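Local coordinates for protein ACDH-11, isoform b (PDB 4Y9J), which belongs to the acyl-CoA dehydrogenase family of flavoproteins and binds flavin-adenine dinucleotide in a four-chain assembly, at residues L159-K164 and E296-Q301. Sequence-based numbering, arbitrary orientation.
Sequences LNLYGK and ERIGDQ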
ATOM      1  N   LEU B 159     -21.079 -26.418  31.230  1.00 46.10           N
ATOM      2  CA  LEU B 159     -21.998 -27.394  30.634  1.00 47.99           C
ATOM      3  C   LEU B 159     -21.687 -28.820  31.021  1.00 50.17           C
ATOM      4  O   LEU B 159     -22.323 -29.785  30.539  1.00 52.94           O
ATOM      5  CB  LEU B 159     -22.017 -27.202  29.113  1.00 47.27           C
ATOM      6  CG  LEU B 159     -22.612 -25.884  28.649  1.00 46.29           C
ATOM      7  CD1 LEU B 159     -22.262 -25.740  27.190  1.00 46.79           C
ATOM      8  CD2 LEU B 159     -24.105 -25.862  28.803  1.00 49.35           C
ATOM      9  N   ASN B 160     -20.752 -28.984  31.946  1.00 51.82           N
ATOM     10  CA  ASN B 160     -20.337 -30.307  32.420  1.00 54.72           C
ATOM     11  C   ASN B 160     -19.897 -31.228  31.331  1.00 52.86           C
ATOM     12  O   ASN B 160     -20.191 -32.405  31.376  1.00 50.20           O
ATOM     13  CB  ASN B 160     -21.387 -30.987  33.260  1.00 62.08           C
ATOM     14  CG  ASN B 160     -21.508 -30.347  34.597  1.00 69.05           C
ATOM     15  OD1 ASN B 160     -20.517 -29.958  35.233  1.00 72.30           O
ATOM     16  ND2 ASN B 160     -22.716 -30.154  35.003  1.00 77.44           N
ATOM     17  N   LEU B 161     -19.125 -30.678  30.409  1.00 47.17           N
ATOM     18  CA  LEU B 161     -18.598 -31.420  29.310  1.00 48.35           C
ATOM     19  C   LEU B 161     -17.194 -31.928  29.601  1.00 49.00           C
ATOM     20  O   LEU B 161     -16.736 -32.872  28.947  1.00 50.97           O
ATOM     21  CB  LEU B 161     -18.575 -30.546  28.062  1.00 48.30           C
ATOM     22  CG  LEU B 161     -19.901 -29.946  27.638  1.00 48.21           C
ATOM     23  CD1 LEU B 161     -19.681 -28.973  26.496  1.00 48.10           C
ATOM     24  CD2 LEU B 161     -20.809 -31.103  27.286  1.00 52.22           C
ATOM     25  N   TYR B 162     -16.494 -31.332  30.563  1.00 47.71           N
ATOM     26  CA  TYR B 162     -15.097 -31.710  30.822  1.00 48.54           C
ATOM     27  C   TYR B 162     -14.981 -33.098  31.413  1.00 50.09           C
ATOM     28  O   TYR B 162     -15.489 -33.405  32.492  1.00 51.33           O
ATOM     29  CB  TYR B 162     -14.399 -30.682  31.717  1.00 47.38           C
ATOM     30  CG  TYR B 162     -12.908 -30.922  31.890  1.00 46.42           C
ATOM     31  CD1 TYR B 162     -12.041 -30.700  30.843  1.00 45.64           C
ATOM     32  CD2 TYR B 162     -12.368 -31.267  33.085  1.00 48.05           C
ATOM     33  CE1 TYR B 162     -10.681 -30.849  30.982  1.00 44.73           C
ATOM     34  CE2 TYR B 162     -11.004 -31.450  33.241  1.00 50.26           C
ATOM     35  CZ  TYR B 162     -10.146 -31.162  32.173  1.00 47.97           C
ATOM     36  OH  TYR B 162      -8.779 -31.432  32.227  1.00 47.99           O
ATOM     37  N   GLY B 163     -14.318 -33.960  30.679  1.00 49.56           N
ATOM     38  CA  GLY B 163     -14.178 -35.351  31.056  1.00 52.56           C
ATOM     39  C   GLY B 163     -15.189 -36.244  30.384  1.00 53.52           C
ATOM     40  O   GLY B 163     -15.148 -37.414  30.535  1.00 53.40           O
ATOM     41  N   LYS B 164     -16.123 -35.653  29.677  1.00 54.61           N
ATOM     42  CA  LYS B 164     -17.192 -36.369  29.012  1.00 58.60           C
ATOM     43  C   LYS B 164     -17.137 -36.228  27.497  1.00 57.29           C
ATOM     44  O   LYS B 164     -17.300 -37.156  26.767  1.00 60.75           O
ATOM     45  CB  LYS B 164     -18.514 -35.749  29.437  1.00 62.15           C
ATOM     46  CG  LYS B 164     -19.666 -36.451  28.748  1.00 70.24           C
ATOM     47  CD  LYS B 164     -20.954 -35.702  28.941  1.00 73.89           C
ATOM     48  CE  LYS B 164     -21.587 -36.067  30.263  1.00 80.35           C
ATOM     49  NZ  LYS B 164     -22.137 -34.809  30.838  1.00 81.28           N
ATOM     50  N   GLU B 296     -19.922 -29.905  16.628  1.00 46.23           N
ATOM     51  CA  GLU B 296     -20.546 -30.774  17.678  1.00 47.34           C
ATOM     52  C   GLU B 296     -21.558 -29.993  18.507  1.00 47.20           C
ATOM     53  O   GLU B 296     -21.244 -28.917  18.994  1.00 45.40           O
ATOM     54  CB  GLU B 296     -19.474 -31.319  18.586  1.00 49.97           C
ATOM     55  CG  GLU B 296     -18.261 -31.942  17.934  1.00 52.08           C
ATOM     56  CD  GLU B 296     -18.556 -33.034  16.946  1.00 57.43           C
ATOM     57  OE1 GLU B 296     -19.616 -33.676  17.063  1.00 59.16           O
ATOM     58  OE2 GLU B 296     -17.678 -33.293  16.063  1.00 60.07           O
ATOM     59  N   ARG B 297     -22.786 -30.481  18.602  1.00 47.69           N
ATOM     60  CA  ARG B 297     -23.796 -29.805  19.395  1.00 52.65           C
ATOM     61  C   ARG B 297     -23.497 -29.972  20.872  1.00 53.48           C
ATOM     62  O   ARG B 297     -23.290 -31.088  21.317  1.00 54.62           O
ATOM     63  CB  ARG B 297     -25.209 -30.389  19.182  1.00 55.18           C
ATOM     64  CG  ARG B 297     -26.301 -29.540  19.865  1.00 56.75           C
ATOM     65  CD  ARG B 297     -27.502 -30.283  20.459  1.00 63.18           C
ATOM     66  NE  ARG B 297     -27.268 -31.698  20.721  1.00 66.21           N
ATOM     67  CZ  ARG B 297     -27.288 -32.294  21.904  1.00 68.94           C
ATOM     68  NH1 ARG B 297     -27.576 -31.667  23.033  1.00 69.98           N
ATOM     69  NH2 ARG B 297     -27.050 -33.572  21.945  1.00 75.45           N
ATOM     70  N   ILE B 298     -23.618 -28.886  21.628  1.00 52.57           N
ATOM     71  CA  ILE B 298     -23.378 -28.892  23.078  1.00 54.60           C
ATOM     72  C   ILE B 298     -24.486 -28.113  23.774  1.00 55.39           C
ATOM     73  O   ILE B 298     -25.128 -27.223  23.222  1.00 52.74           O
ATOM     74  CB  ILE B 298     -21.971 -28.319  23.436  1.00 54.21           C
ATOM     75  CG1 ILE B 298     -21.857 -26.874  22.998  1.00 50.67           C
ATOM     76  CG2 ILE B 298     -20.883 -29.197  22.860  1.00 52.58           C
ATOM     77  CD1 ILE B 298     -20.612 -26.153  23.483  1.00 51.13           C
ATOM     78  N   GLY B 299     -24.768 -28.504  25.002  1.00 58.31           N
ATOM     79  CA  GLY B 299     -25.951 -28.032  25.661  1.00 61.56           C
ATOM     80  C   GLY B 299     -27.211 -28.620  25.044  1.00 64.45           C
ATOM     81  O   GLY B 299     -27.190 -29.344  24.067  1.00 65.14           O
ATOM     82  N   ASP B 300     -28.324 -28.210  25.596  1.00 70.61           N
ATOM     83  CA  ASP B 300     -29.638 -28.660  25.154  1.00 70.90           C
ATOM     84  C   ASP B 300     -30.100 -27.974  23.861  1.00 67.25           C
ATOM     85  O   ASP B 300     -29.944 -26.749  23.698  1.00 60.34           O
ATOM     86  CB  ASP B 300     -30.629 -28.315  26.261  1.00 74.11           C
ATOM     87  CG  ASP B 300     -30.356 -29.091  27.554  1.00 76.66           C
ATOM     88  OD1 ASP B 300     -29.947 -30.259  27.460  1.00 77.34           O
ATOM     89  OD2 ASP B 300     -30.558 -28.509  28.646  1.00 77.32           O
ATOM     90  N   GLN B 301     -30.730 -28.748  22.985  1.00 64.36           N
ATOM     91  CA  GLN B 301     -31.327 -28.194  21.782  1.00 60.95           C
ATOM     92  C   GLN B 301     -32.348 -27.104  22.099  1.00 59.78           C
ATOM     93  O   GLN B 301     -33.198 -27.248  22.980  1.00 60.24           O
ATOM     94  CB  GLN B 301     -31.972 -29.307  20.979  1.00 62.23           C
ATOM     95  CG  GLN B 301     -32.326 -28.905  19.554  1.00 63.31           C
ATOM     96  CD  GLN B 301     -32.804 -30.092  18.719  1.00 65.59           C
ATOM     97  OE1 GLN B 301     -32.419 -31.235  18.966  1.00 67.26           O
ATOM     98  NE2 GLN B 301     -33.669 -29.824  17.743  1.00 65.37           N
TER
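L159 and L161 lie over different ends of the I298 side chain in a small, wholly apolar contact that buries 150 Å² in all. L161 CD1 lies 3.8 Å from I298 CG2 and almost as near to I298 CB, so one methyl rests on the branch point of the isoleucine. L159 instead reaches the far end of the same side chain, its CD1 4.1 Å from I298 CD1. Both leucines cross the isoleucine at about a right angle. With chi1 at 62°, I298 CG1 is flanked by N and C of its own backbone and CG2 lies opposite the carbonyl carbon, which turns CG2 and CD1 to separate leucines. The other methyl of L159, CD2, packs on bare backbone, 4.2 Å from G299 CA.

In acyl-CoA dehydrogenase terms, this is where the helical N-terminal domain leans on the middle beta domain: the loop 159-164 joins helices 143-158 and 166-175, while segment 296-301 belongs to strand 285-298 and what follows. L156 of helix 143-158 touches both L161 and I298, extending the apolar patch, and L233 and L254 pack against I298 from within the sheet. The side chain of L159 is about 12 Å from bound UCC.

No hydrogen bond spans the two segments; the lysine and arginine each bond within their own. K164 NZ reaches back to N160 O at 3.1 Å, tilted from the carbonyl plane, while K164 N bonds L161 O and closes the turn. Within 296-301, R297 NH1 curls over to G299 O at 2.6 Å, somewhat out of the guanidinium plane. That bond is bent to 130° at the hydrogen. R297 NH2 forms a salt bridge with D213, just before the paired strand 214-225, and the two residues also share a backbone hydrogen bond.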